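Local coordinates for phosphatase (Thermotoga maritima, PDB 1NF2), which probably removes phosphate groups from its substrates as a magnesium-dependent phosphatase of the HAD family, with a separate substrate-binding domain, at residues V4-L9 against E207-F212; E19-D24 against N250-S255; R43-T48 against F60-Y65; T145-L150 against Y181-P186. All coordinates share one frame; numbering follows the deposited sequence.

Contact 1: V4-L9 against E207-F212; sequences VFVFDL and EEIVVF. With MG (magnesium ion), chain F.
F7 and F212 turn about CA-CB in the same sense, with chi1 at -53° and -71°; each CG stands anti to the carbonyl carbon, and the two rings project from the sheet in step. Their planes are 25° from parallel, but the centroids are 5.1 Å apart, so the rings are slid past one another with little overlap. The closest approach is F7 CE1 to F212 CD2 at 3.4 Å. The backbone oxygen V6 O accepts from F212 N and also lies at the edge of the F212 ring, in its plane. A serine in place of F212 would probably leave one flank of the F7 ring without its neighbour and open a gap beneath V254 of helix 253-258, which packs on both rings. The segments are adjacent parallel strands in the middle of the Rossmann-like HAD core sheet, and V6 N and V6 O both bond the same neighbouring strand, V6 N donating to V210 O at 2.8 Å while V6 O takes F212 N. The face of V4, V6, I209 and V211 is purely aliphatic here: V6 CB meets V211 CG1 at 3.6 Å and V4 CB meets I209 CG1 at 3.8 Å, with L195 of helix 191-202 lying against V6 and V211. The last bond of the pair, D8 N to F212 O at 3.2 Å, anchors the backbone just where the D8 side chain reaches the magnesium ion through OD1 at 2.5 Å. D8 belongs to the Asp-X-Asp sequence of HAD enzymes, and its OD2 forms a salt bridge with K191.

Contact 2: E19-D24 against N250-S255; sequences EISEKD and NDSGVS
D24 OD1 is gripped twice by S255: its backbone N donates at 3.0 Å, from the syn side and 34° out of the carboxylate plane, and its hydroxyl OG donates as well. The modelled separation of S255 OG from D24 OD1 is very short, so its exact length is doubtful. The other carboxylate oxygen, D24 OD2, receives a bond from a water at 2.9 Å, and that water in turn accepts from V254 N. Two amides in the first turn of helix 253-258 are thus served, one directly and one through water, by an aspartate from another part of the chain, whereas the N-cap residue S252 makes no capping bond of its own. The helix start would probably stabilise the negative charge. Replacing D24 by an alanine would probably leave S255 N and S255 OG without their acceptor and the bridging water without one of its anchors. The contact brings together the N-termini of two HAD-core helices: helix 22-31, which leads from the first strand toward strand 36-40, and helix 253-258 near the C-terminus. S21 is the N-cap of the former: S21 OG sits between its own N and carbonyl carbon (chi1 72°), a setting from which it accepts D24 N at 3.2 Å and fixes the backbone that carries the carboxylate. The same S21 OG shares a hydrogen bond of 2.8 Å with S252 OG, joining the two caps directly. On the outer side K23 lays its aliphatic chain alongside S255, with K23 CD 3.5 Å from S255 CB. N27 supplies S255 OG with a further hydrogen bond.

Contact 3: R43-T48 against F60-Y65; sequences RMLVST and FPTIAY
The Y65 ring lies against the backbone of M44, with M44 CA 4.0 Å from the ring centroid and 21° off the normal, a CH-pi contact over one face. The M44 side chain runs at a slant to the phenol end, with M44 CG 3.6 Å from Y65 OH. Next to it Y65 N donates to R43 O at 3.0 Å, nearly straight at the hydrogen (168°), and A64 CB packs 3.7 Å from L45 CA. Farther along, the methyls T48 CG2 and T62 CG2 press together at 3.5 Å, tighter than usual. T48 is turned for this by a bond back into the helix start: T48 OG1 donates to M44 O at 2.8 Å, while T48 N reaches that oxygen from the opposite face of its plane. The segments join helix 45-55 to strand 62-64 within a beta-alpha-beta unit of the core. In the next shell R43 forms a salt bridge with the magnesium ligand D10, T62 OG1 bonds E52, and D108, in the loop between strands 102-105 and 110-112 of the substrate-binding domain, accepts from both Y65 OH and L45 N at OD1. This carboxylate at a helix N-terminus probably gains from the helix dipole, and its shared oxygen ties the two domains together in this crystal form.

Contact 4: T145-L150 against Y181-P186; sequences TTKLLL and YLEIVP
K147 and E183 cross obliquely, their ends meeting in a salt bridge of 2.8 Å from K147 NZ to E183 OE1. The ammonium comes to the syn side of that oxygen, 33° out of the carboxylate plane. With chi1 at 70°, K147 CG sits between the backbone N and the carbonyl carbon, and the chain then runs fully extended. On the way it runs along V185, K147 CB being 3.5 Å and K147 CD 3.6 Å from V185 CG1. Y105 adds a cation-pi contact to K147. L149 and E183 share a face as a non-hydrogen-bonded pair, and L149 CD2 approaches the Y181 ring obliquely. The strands are antiparallel neighbours in the mixed sheet of the substrate-binding domain, with 147-151 also bordered by 102-105 and 181-186 by 172-178. Both hydrogen-bonded pairs close two bonds each: L148 N to I184 O at 3.0 Å and L150 N to L182 O at 2.8 Å each have a return bond. The opposite face is all apolar. Here L150 and I184 meet methyl to methyl, L150 CD1 to I184 CD1 at 3.8 Å, while L150 CB and L182 CB stand 4.0 Å apart. Helix 85-95 lies over L148, L150 and I184, and helix 154-168 over L150 and L182, so the sheet's hydrophobic side is buried beneath both. On the salt-bridge side, the K147 side chain lies about 11 Å from that of the magnesium ligand D10 at nearest atoms, a placement consistent with this face looking toward the active site.

Overall arrangement
Contacts 1, 2 and 3 belong to the HAD core, whereas contact 4 lies in the substrate-binding domain, its centre about 27 Å from that of contact 1. Contacts 1, 3 and 4 are buried, contact 2 only partly. Contacts 1 and 3 reach the same eight-stranded sheet, contact 1 by strand pairing and contact 3 by helix-to-strand packing, meeting where L9 touches T48. Contact 2 is mostly polar, yet V254 reaches inward to F7. Contact 4 is also a strand pair, but antiparallel, with one apolar face and one bearing charge. Contacts 3 and 4 meet across the domain boundary, where Y65 packs on T146. Among the four, contact 1 alone supplies a magnesium ligand, D8, while R43 of contact 3 salt-bridges another, D10.

Contact 1: V4-L9 against E207-F212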
loop_
_atom_site.group_PDB
_atom_site.type_symbol
_atom_site.label_atom_id
_atom_site.label_comp_id
_atom_site.label_asym_id
_atom_site.label_seq_id
_atom_site.Cartn_x
_atom_site.Cartn_y
_atom_site.Cartn_z
ATOM N N VAL A 4 13.033 -2.073 -15.231
ATOM C CA VAL A 4 11.829 -2.028 -14.400
ATOM C C VAL A 4 12.151 -1.235 -13.139
ATOM O O VAL A 4 13.098 -1.544 -12.426
ATOM C CB VAL A 4 11.366 -3.459 -14.035
ATOM C CG1 VAL A 4 10.104 -3.414 -13.154
ATOM C CG2 VAL A 4 11.094 -4.238 -15.318
ATOM N N PHE A 5 11.349 -0.213 -12.878
ATOM C CA PHE A 5 11.571 0.679 -11.751
ATOM C C PHE A 5 10.380 0.716 -10.786
ATOM O O PHE A 5 9.314 1.224 -11.118
ATOM C CB PHE A 5 11.881 2.071 -12.317
ATOM C CG PHE A 5 13.042 2.077 -13.287
ATOM C CD1 PHE A 5 14.359 2.114 -12.823
ATOM C CD2 PHE A 5 12.820 1.965 -14.657
ATOM C CE1 PHE A 5 15.439 2.032 -13.706
ATOM C CE2 PHE A 5 13.893 1.883 -15.553
ATOM C CZ PHE A 5 15.206 1.914 -15.076
ATOM N N VAL A 6 10.574 0.172 -9.591
ATOM C CA VAL A 6 9.506 0.118 -8.594
ATOM C C VAL A 6 9.685 1.184 -7.509
ATOM O O VAL A 6 10.742 1.289 -6.896
ATOM C CB VAL A 6 9.452 -1.284 -7.950
ATOM C CG1 VAL A 6 8.261 -1.374 -6.988
ATOM C CG2 VAL A 6 9.334 -2.347 -9.051
ATOM N N PHE A 7 8.637 1.960 -7.265
ATOM C CA PHE A 7 8.704 3.038 -6.284
ATOM C C PHE A 7 7.596 3.003 -5.234
ATOM O O PHE A 7 6.413 2.926 -5.572
ATOM C CB PHE A 7 8.584 4.403 -6.982
ATOM C CG PHE A 7 9.546 4.616 -8.113
ATOM C CD1 PHE A 7 10.853 5.029 -7.867
ATOM C CD2 PHE A 7 9.132 4.448 -9.433
ATOM C CE1 PHE A 7 11.740 5.279 -8.925
ATOM C CE2 PHE A 7 10.013 4.694 -10.499
ATOM C CZ PHE A 7 11.317 5.110 -10.241
ATOM N N ASP A 8 7.965 3.075 -3.962
ATOM C CA ASP A 8 6.947 3.153 -2.920
ATOM C C ASP A 8 6.576 4.636 -3.026
ATOM O O ASP A 8 7.361 5.431 -3.559
ATOM C CB ASP A 8 7.549 2.856 -1.540
ATOM C CG ASP A 8 6.502 2.831 -0.422
ATOM O OD1 ASP A 8 6.870 2.538 0.738
ATOM O OD2 ASP A 8 5.314 3.103 -0.690
ATOM N N LEU A 9 5.391 5.010 -2.555
ATOM C CA LEU A 9 4.959 6.407 -2.610
ATOM C C LEU A 9 5.375 7.156 -1.347
ATOM O O LEU A 9 6.369 7.883 -1.357
ATOM C CB LEU A 9 3.440 6.486 -2.798
ATOM C CG LEU A 9 2.923 6.884 -4.184
ATOM C CD1 LEU A 9 3.727 6.201 -5.265
ATOM C CD2 LEU A 9 1.457 6.521 -4.306
ATOM N N GLU A 207 17.137 -9.399 -12.193
ATOM C CA GLU A 207 18.306 -8.592 -12.550
ATOM C C GLU A 207 18.048 -7.232 -13.183
ATOM O O GLU A 207 18.904 -6.358 -13.132
ATOM C CB GLU A 207 19.243 -9.376 -13.473
ATOM C CG GLU A 207 20.269 -10.232 -12.757
ATOM C CD GLU A 207 21.429 -10.632 -13.666
ATOM O OE1 GLU A 207 21.172 -11.252 -14.722
ATOM O OE2 GLU A 207 22.594 -10.323 -13.324
ATOM N N GLU A 208 16.883 -7.057 -13.786
ATOM C CA GLU A 208 16.549 -5.800 -14.439
ATOM C C GLU A 208 15.591 -4.927 -13.621
ATOM O O GLU A 208 15.058 -3.941 -14.129
ATOM C CB GLU A 208 15.931 -6.094 -15.804
ATOM C CG GLU A 208 14.909 -7.208 -15.759
ATOM C CD GLU A 208 14.142 -7.365 -17.058
ATOM O OE1 GLU A 208 14.749 -7.187 -18.137
ATOM O OE2 GLU A 208 12.933 -7.676 -16.996
ATOM N N ILE A 209 15.396 -5.277 -12.354
ATOM C CA ILE A 209 14.476 -4.543 -11.487
ATOM C C ILE A 209 15.142 -3.765 -10.362
ATOM O O ILE A 209 16.014 -4.287 -9.676
ATOM C CB ILE A 209 13.460 -5.498 -10.828
ATOM C CG1 ILE A 209 12.733 -6.313 -11.902
ATOM C CG2 ILE A 209 12.455 -4.706 -10.008
ATOM C CD1 ILE A 209 11.714 -7.287 -11.345
ATOM N N VAL A 210 14.714 -2.517 -10.180
ATOM C CA VAL A 210 15.218 -1.674 -9.101
ATOM C C VAL A 210 14.013 -1.282 -8.238
ATOM O O VAL A 210 12.943 -1.000 -8.772
ATOM C CB VAL A 210 15.842 -0.356 -9.625
ATOM C CG1 VAL A 210 16.541 0.381 -8.486
ATOM C CG2 VAL A 210 16.806 -0.646 -10.731
ATOM N N VAL A 211 14.185 -1.270 -6.917
ATOM C CA VAL A 211 13.101 -0.872 -6.016
ATOM C C VAL A 211 13.595 0.208 -5.058
ATOM O O VAL A 211 14.711 0.131 -4.542
ATOM C CB VAL A 211 12.558 -2.069 -5.165
ATOM C CG1 VAL A 211 11.941 -3.114 -6.068
ATOM C CG2 VAL A 211 13.672 -2.690 -4.366
ATOM N N PHE A 212 12.771 1.231 -4.860
ATOM C CA PHE A 212 13.081 2.317 -3.934
ATOM C C PHE A 212 12.078 2.179 -2.793
ATOM O O PHE A 212 10.878 2.060 -3.040
ATOM C CB PHE A 212 12.884 3.693 -4.600
ATOM C CG PHE A 212 13.914 4.034 -5.648
ATOM C CD1 PHE A 212 14.938 4.931 -5.367
ATOM C CD2 PHE A 212 13.840 3.488 -6.916
ATOM C CE1 PHE A 212 15.877 5.282 -6.341
ATOM C CE2 PHE A 212 14.777 3.829 -7.899
ATOM C CZ PHE A 212 15.794 4.730 -7.604
HETATM MG MG MG F . 6.412 4.106 2.628
#

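Contact 2: E19-D24 against N250-S255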
loop_
_atom_site.group_PDB
_atom_site.type_symbol
_atom_site.label_atom_id
_atom_site.label_comp_id
_atom_site.label_asym_id
_atom_site.label_seq_id
_atom_site.Cartn_x
_atom_site.Cartn_y
_atom_site.Cartn_z
ATOM N N GLU A 19 3.730 15.289 -1.938
ATOM C CA GLU A 19 3.848 15.742 -3.317
ATOM C C GLU A 19 5.121 15.175 -3.941
ATOM O O GLU A 19 6.041 14.754 -3.235
ATOM C CB GLU A 19 3.849 17.273 -3.366
ATOM C CG GLU A 19 4.932 17.918 -2.524
ATOM C CD GLU A 19 4.624 19.365 -2.160
ATOM O OE1 GLU A 19 5.496 20.031 -1.555
ATOM O OE2 GLU A 19 3.508 19.832 -2.469
ATOM N N ILE A 20 5.152 15.136 -5.267
ATOM C CA ILE A 20 6.305 14.627 -6.000
ATOM C C ILE A 20 7.045 15.814 -6.614
ATOM O O ILE A 20 6.445 16.601 -7.338
ATOM C CB ILE A 20 5.858 13.684 -7.142
ATOM C CG1 ILE A 20 5.131 12.472 -6.553
ATOM C CG2 ILE A 20 7.058 13.258 -7.974
ATOM C CD1 ILE A 20 4.644 11.491 -7.582
ATOM N N SER A 21 8.336 15.944 -6.326
ATOM C CA SER A 21 9.123 17.048 -6.874
ATOM C C SER A 21 9.139 16.983 -8.400
ATOM O O SER A 21 8.982 15.909 -8.984
ATOM C CB SER A 21 10.567 16.990 -6.358
ATOM O OG SER A 21 11.283 15.912 -6.943
ATOM N N GLU A 22 9.321 18.135 -9.043
ATOM C CA GLU A 22 9.376 18.191 -10.501
ATOM C C GLU A 22 10.556 17.370 -11.008
ATOM O O GLU A 22 10.470 16.709 -12.045
ATOM C CB GLU A 22 9.526 19.641 -10.984
ATOM C CG GLU A 22 8.233 20.414 -11.074
ATOM C CD GLU A 22 7.305 19.873 -12.142
ATOM O OE1 GLU A 22 7.784 19.616 -13.267
ATOM O OE2 GLU A 22 6.097 19.715 -11.865
ATOM N N LYS A 23 11.664 17.414 -10.281
ATOM C CA LYS A 23 12.832 16.656 -10.703
ATOM C C LYS A 23 12.477 15.163 -10.812
ATOM O O LYS A 23 12.726 14.530 -11.850
ATOM C CB LYS A 23 13.993 16.868 -9.727
ATOM C CG LYS A 23 15.279 16.160 -10.139
ATOM C CD LYS A 23 16.375 16.273 -9.083
ATOM C CE LYS A 23 17.102 17.601 -9.137
ATOM N NZ LYS A 23 16.177 18.758 -9.016
ATOM N N ASP A 24 11.877 14.605 -9.758
ATOM C CA ASP A 24 11.502 13.187 -9.771
ATOM C C ASP A 24 10.460 12.919 -10.844
ATOM O O ASP A 24 10.513 11.896 -11.531
ATOM C CB ASP A 24 10.940 12.733 -8.412
ATOM C CG ASP A 24 12.001 12.665 -7.324
ATOM O OD1 ASP A 24 13.212 12.598 -7.643
ATOM O OD2 ASP A 24 11.612 12.668 -6.136
ATOM N N ASN A 250 12.258 14.176 0.938
ATOM C CA ASN A 250 11.927 15.601 0.936
ATOM C C ASN A 250 12.789 16.324 -0.076
ATOM O O ASN A 250 12.478 17.432 -0.512
ATOM C CB ASN A 250 12.136 16.187 2.324
ATOM C CG ASN A 250 11.066 15.749 3.289
ATOM O OD1 ASN A 250 11.331 15.512 4.468
ATOM N ND2 ASN A 250 9.839 15.644 2.793
ATOM N N ASP A 251 13.898 15.698 -0.433
ATOM C CA ASP A 251 14.758 16.257 -1.447
ATOM C C ASP A 251 14.203 15.505 -2.639
ATOM O O ASP A 251 12.983 15.376 -2.801
ATOM C CB ASP A 251 16.210 15.862 -1.202
ATOM C CG ASP A 251 16.648 16.131 0.221
ATOM O OD1 ASP A 251 16.546 17.294 0.667
ATOM O OD2 ASP A 251 17.091 15.176 0.897
ATOM N N SER A 252 15.085 14.997 -3.472
ATOM C CA SER A 252 14.642 14.223 -4.610
ATOM C C SER A 252 15.594 13.051 -4.567
ATOM O O SER A 252 16.369 12.818 -5.496
ATOM C CB SER A 252 14.785 15.027 -5.904
ATOM O OG SER A 252 13.858 16.099 -5.923
ATOM N N GLY A 253 15.541 12.347 -3.433
ATOM C CA GLY A 253 16.393 11.197 -3.209
ATOM C C GLY A 253 16.309 10.210 -4.347
ATOM O O GLY A 253 17.316 9.604 -4.721
ATOM N N VAL A 254 15.111 10.047 -4.898
ATOM C CA VAL A 254 14.896 9.128 -6.007
ATOM C C VAL A 254 15.719 9.533 -7.230
ATOM O O VAL A 254 16.459 8.714 -7.784
ATOM C CB VAL A 254 13.409 9.076 -6.405
ATOM C CG1 VAL A 254 13.225 8.181 -7.625
ATOM C CG2 VAL A 254 12.581 8.557 -5.238
ATOM N N SER A 255 15.585 10.791 -7.648
ATOM C CA SER A 255 16.323 11.304 -8.804
ATOM C C SER A 255 17.826 11.164 -8.623
ATOM O O SER A 255 18.536 10.771 -9.541
ATOM C CB SER A 255 16.011 12.790 -9.039
ATOM O OG SER A 255 14.720 12.984 -9.586
HETATM O O HOH W 1 12.435 11.224 -3.796
#

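Contact 3: R43-T48 against F60-Y65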
loop_
_atom_site.group_PDB
_atom_site.type_symbol
_atom_site.label_atom_id
_atom_site.label_comp_id
_atom_site.label_asym_id
_atom_site.label_seq_id
_atom_site.Cartn_x
_atom_site.Cartn_y
_atom_site.Cartn_z
ATOM N N ARG A 43 -1.720 2.533 0.349
ATOM C CA ARG A 43 -2.958 3.293 0.164
ATOM C C ARG A 43 -3.945 2.570 -0.756
ATOM O O ARG A 43 -3.596 1.575 -1.392
ATOM C CB ARG A 43 -2.636 4.687 -0.404
ATOM C CG ARG A 43 -1.499 5.400 0.334
ATOM C CD ARG A 43 -1.208 6.793 -0.228
ATOM N NE ARG A 43 -2.045 7.812 0.392
ATOM C CZ ARG A 43 -1.667 8.587 1.405
ATOM N NH1 ARG A 43 -0.453 8.472 1.921
ATOM N NH2 ARG A 43 -2.512 9.472 1.910
ATOM N N MET A 44 -5.180 3.070 -0.803
ATOM C CA MET A 44 -6.233 2.497 -1.640
ATOM C C MET A 44 -5.796 2.525 -3.112
ATOM O O MET A 44 -4.887 3.268 -3.477
ATOM C CB MET A 44 -7.540 3.297 -1.477
ATOM C CG MET A 44 -8.133 3.333 -0.060
ATOM S SD MET A 44 -9.618 4.395 0.105
ATOM C CE MET A 44 -10.648 3.577 -0.934
ATOM N N LEU A 45 -6.442 1.726 -3.957
ATOM C CA LEU A 45 -6.088 1.691 -5.376
ATOM C C LEU A 45 -6.402 3.035 -6.031
ATOM O O LEU A 45 -5.591 3.575 -6.784
ATOM C CB LEU A 45 -6.865 0.588 -6.096
ATOM C CG LEU A 45 -6.351 -0.026 -7.410
ATOM C CD1 LEU A 45 -7.515 -0.138 -8.379
ATOM C CD2 LEU A 45 -5.229 0.787 -8.021
ATOM N N VAL A 46 -7.589 3.566 -5.752
ATOM C CA VAL A 46 -7.997 4.843 -6.320
ATOM C C VAL A 46 -7.060 5.973 -5.923
ATOM O O VAL A 46 -6.719 6.817 -6.751
ATOM C CB VAL A 46 -9.434 5.232 -5.899
ATOM C CG1 VAL A 46 -10.431 4.448 -6.711
ATOM C CG2 VAL A 46 -9.636 4.978 -4.412
ATOM N N SER A 47 -6.644 5.990 -4.660
ATOM C CA SER A 47 -5.742 7.029 -4.185
ATOM C C SER A 47 -4.418 6.958 -4.936
ATOM O O SER A 47 -3.831 7.987 -5.289
ATOM C CB SER A 47 -5.477 6.867 -2.686
ATOM O OG SER A 47 -6.683 6.917 -1.942
ATOM N N THR A 48 -3.958 5.738 -5.185
ATOM C CA THR A 48 -2.698 5.527 -5.873
ATOM C C THR A 48 -2.798 5.900 -7.351
ATOM O O THR A 48 -1.925 6.583 -7.880
ATOM C CB THR A 48 -2.237 4.055 -5.718
ATOM O OG1 THR A 48 -2.228 3.708 -4.323
ATOM C CG2 THR A 48 -0.830 3.858 -6.297
ATOM N N PHE A 60 -0.108 3.275 -14.355
ATOM C CA PHE A 60 0.990 2.333 -14.537
ATOM C C PHE A 60 0.677 1.050 -13.782
ATOM O O PHE A 60 -0.302 0.985 -13.031
ATOM C CB PHE A 60 2.279 2.911 -13.939
ATOM C CG PHE A 60 2.703 4.224 -14.531
ATOM C CD1 PHE A 60 3.685 4.272 -15.515
ATOM C CD2 PHE A 60 2.131 5.411 -14.098
ATOM C CE1 PHE A 60 4.092 5.489 -16.059
ATOM C CE2 PHE A 60 2.529 6.633 -14.636
ATOM C CZ PHE A 60 3.512 6.671 -15.616
ATOM N N PRO A 61 1.488 -0.003 -13.998
ATOM C CA PRO A 61 1.235 -1.245 -13.268
ATOM C C PRO A 61 1.284 -0.774 -11.810
ATOM O O PRO A 61 2.189 -0.030 -11.427
ATOM C CB PRO A 61 2.431 -2.111 -13.657
ATOM C CG PRO A 61 2.648 -1.714 -15.101
ATOM C CD PRO A 61 2.502 -0.201 -15.052
ATOM N N THR A 62 0.316 -1.182 -11.002
ATOM C CA THR A 62 0.270 -0.711 -9.631
ATOM C C THR A 62 0.017 -1.759 -8.543
ATOM O O THR A 62 -0.773 -2.691 -8.724
ATOM C CB THR A 62 -0.804 0.405 -9.519
ATOM O OG1 THR A 62 -0.423 1.511 -10.351
ATOM C CG2 THR A 62 -0.966 0.881 -8.080
ATOM N N ILE A 63 0.709 -1.593 -7.419
ATOM C CA ILE A 63 0.543 -2.460 -6.260
ATOM C C ILE A 63 -0.066 -1.545 -5.199
ATOM O O ILE A 63 0.532 -0.537 -4.817
ATOM C CB ILE A 63 1.895 -3.035 -5.757
ATOM C CG1 ILE A 63 2.502 -3.955 -6.825
ATOM C CG2 ILE A 63 1.683 -3.830 -4.462
ATOM C CD1 ILE A 63 3.835 -4.551 -6.439
ATOM N N ALA A 64 -1.272 -1.890 -4.755
ATOM C CA ALA A 64 -2.012 -1.111 -3.768
ATOM C C ALA A 64 -2.377 -1.949 -2.531
ATOM O O ALA A 64 -2.166 -3.161 -2.514
ATOM C CB ALA A 64 -3.278 -0.552 -4.418
ATOM N N TYR A 65 -2.918 -1.297 -1.499
ATOM C CA TYR A 65 -3.301 -1.992 -0.266
ATOM C C TYR A 65 -2.173 -2.883 0.244
ATOM O O TYR A 65 -2.416 -3.985 0.740
ATOM C CB TYR A 65 -4.551 -2.848 -0.494
ATOM C CG TYR A 65 -5.829 -2.052 -0.654
ATOM C CD1 TYR A 65 -6.467 -1.487 0.449
ATOM C CD2 TYR A 65 -6.402 -1.870 -1.909
ATOM C CE1 TYR A 65 -7.658 -0.759 0.302
ATOM C CE2 TYR A 65 -7.581 -1.147 -2.067
ATOM C CZ TYR A 65 -8.205 -0.597 -0.960
ATOM O OH TYR A 65 -9.382 0.099 -1.124
#

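Contact 4: T145-L150 against Y181-P186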
loop_
_atom_site.group_PDB
_atom_site.type_symbol
_atom_site.label_atom_id
_atom_site.label_comp_id
_atom_site.label_asym_id
_atom_site.label_seq_id
_atom_site.Cartn_x
_atom_site.Cartn_y
_atom_site.Cartn_z
ATOM N N THR A 145 -14.407 -8.034 1.963
ATOM C CA THR A 145 -13.736 -6.770 2.200
ATOM C C THR A 145 -12.225 -6.934 2.082
ATOM O O THR A 145 -11.684 -8.004 2.380
ATOM C CB THR A 145 -14.068 -6.239 3.598
ATOM O OG1 THR A 145 -13.410 -4.988 3.810
ATOM C CG2 THR A 145 -13.607 -7.229 4.658
ATOM N N THR A 146 -11.552 -5.874 1.637
ATOM C CA THR A 146 -10.100 -5.900 1.499
ATOM C C THR A 146 -9.539 -5.829 2.907
ATOM O O THR A 146 -8.543 -6.475 3.221
ATOM C CB THR A 146 -9.579 -4.701 0.677
ATOM O OG1 THR A 146 -10.194 -4.702 -0.614
ATOM C CG2 THR A 146 -8.069 -4.782 0.513
ATOM N N LYS A 147 -10.176 -5.027 3.755
ATOM C CA LYS A 147 -9.745 -4.932 5.137
ATOM C C LYS A 147 -10.725 -4.198 6.042
ATOM O O LYS A 147 -11.605 -3.473 5.584
ATOM C CB LYS A 147 -8.355 -4.298 5.247
ATOM C CG LYS A 147 -8.265 -2.832 4.916
ATOM C CD LYS A 147 -6.853 -2.342 5.207
ATOM C CE LYS A 147 -6.625 -0.916 4.734
ATOM N NZ LYS A 147 -5.187 -0.543 4.867
ATOM N N LEU A 148 -10.559 -4.420 7.340
ATOM C CA LEU A 148 -11.405 -3.812 8.349
ATOM C C LEU A 148 -10.502 -2.963 9.203
ATOM O O LEU A 148 -9.318 -3.258 9.353
ATOM C CB LEU A 148 -12.069 -4.898 9.210
ATOM C CG LEU A 148 -12.985 -5.825 8.407
ATOM C CD1 LEU A 148 -13.427 -7.012 9.260
ATOM C CD2 LEU A 148 -14.181 -5.040 7.910
ATOM N N LEU A 149 -11.060 -1.901 9.757
ATOM C CA LEU A 149 -10.282 -1.018 10.595
ATOM C C LEU A 149 -11.133 -0.553 11.761
ATOM O O LEU A 149 -12.277 -0.147 11.580
ATOM C CB LEU A 149 -9.797 0.182 9.774
ATOM C CG LEU A 149 -8.838 1.160 10.457
ATOM C CD1 LEU A 149 -8.124 1.986 9.403
ATOM C CD2 LEU A 149 -9.598 2.054 11.419
ATOM N N LEU A 150 -10.572 -0.636 12.962
ATOM C CA LEU A 150 -11.271 -0.193 14.157
ATOM C C LEU A 150 -10.586 1.063 14.664
ATOM O O LEU A 150 -9.360 1.166 14.630
ATOM C CB LEU A 150 -11.230 -1.264 15.250
ATOM C CG LEU A 150 -12.239 -2.413 15.157
ATOM C CD1 LEU A 150 -12.000 -3.220 13.893
ATOM C CD2 LEU A 150 -12.106 -3.284 16.396
ATOM N N TYR A 181 -5.508 3.399 15.446
ATOM C CA TYR A 181 -5.998 2.621 14.305
ATOM C C TYR A 181 -5.587 1.151 14.374
ATOM O O TYR A 181 -4.400 0.826 14.450
ATOM C CB TYR A 181 -5.510 3.225 12.979
ATOM C CG TYR A 181 -5.832 4.693 12.798
ATOM C CD1 TYR A 181 -7.050 5.221 13.229
ATOM C CD2 TYR A 181 -4.921 5.555 12.186
ATOM C CE1 TYR A 181 -7.352 6.572 13.062
ATOM C CE2 TYR A 181 -5.216 6.910 12.009
ATOM C CZ TYR A 181 -6.433 7.409 12.450
ATOM O OH TYR A 181 -6.737 8.738 12.271
ATOM N N LEU A 182 -6.586 0.273 14.343
ATOM C CA LEU A 182 -6.367 -1.175 14.395
ATOM C C LEU A 182 -6.812 -1.716 13.043
ATOM O O LEU A 182 -7.939 -1.457 12.607
ATOM C CB LEU A 182 -7.232 -1.801 15.493
ATOM C CG LEU A 182 -6.727 -3.035 16.250
ATOM C CD1 LEU A 182 -7.914 -3.689 16.944
ATOM C CD2 LEU A 182 -6.054 -4.023 15.315
ATOM N N GLU A 183 -5.940 -2.468 12.385
ATOM C CA GLU A 183 -6.267 -3.011 11.073
ATOM C C GLU A 183 -6.334 -4.527 11.032
ATOM O O GLU A 183 -5.570 -5.207 11.708
ATOM C CB GLU A 183 -5.233 -2.562 10.037
ATOM C CG GLU A 183 -5.181 -1.071 9.775
ATOM C CD GLU A 183 -4.244 -0.724 8.619
ATOM O OE1 GLU A 183 -4.479 -1.203 7.487
ATOM O OE2 GLU A 183 -3.271 0.023 8.842
ATOM N N ILE A 184 -7.259 -5.038 10.225
ATOM C CA ILE A 184 -7.424 -6.473 10.018
ATOM C C ILE A 184 -7.316 -6.659 8.513
ATOM O O ILE A 184 -8.129 -6.115 7.762
ATOM C CB ILE A 184 -8.814 -6.986 10.471
ATOM C CG1 ILE A 184 -8.983 -6.817 11.981
ATOM C CG2 ILE A 184 -8.953 -8.455 10.127
ATOM C CD1 ILE A 184 -9.290 -5.432 12.406
ATOM N N VAL A 185 -6.323 -7.426 8.069
ATOM C CA VAL A 185 -6.114 -7.642 6.639
ATOM C C VAL A 185 -5.884 -9.102 6.256
ATOM O O VAL A 185 -5.597 -9.948 7.112
ATOM C CB VAL A 185 -4.905 -6.814 6.143
ATOM C CG1 VAL A 185 -5.172 -5.320 6.367
ATOM C CG2 VAL A 185 -3.633 -7.256 6.879
ATOM N N PRO A 186 -5.990 -9.414 4.949
ATOM C CA PRO A 186 -5.788 -10.788 4.494
ATOM C C PRO A 186 -4.478 -11.324 5.040
ATOM O O PRO A 186 -3.477 -10.615 5.092
ATOM C CB PRO A 186 -5.807 -10.653 2.981
ATOM C CG PRO A 186 -6.806 -9.551 2.782
ATOM C CD PRO A 186 -6.349 -8.545 3.814
#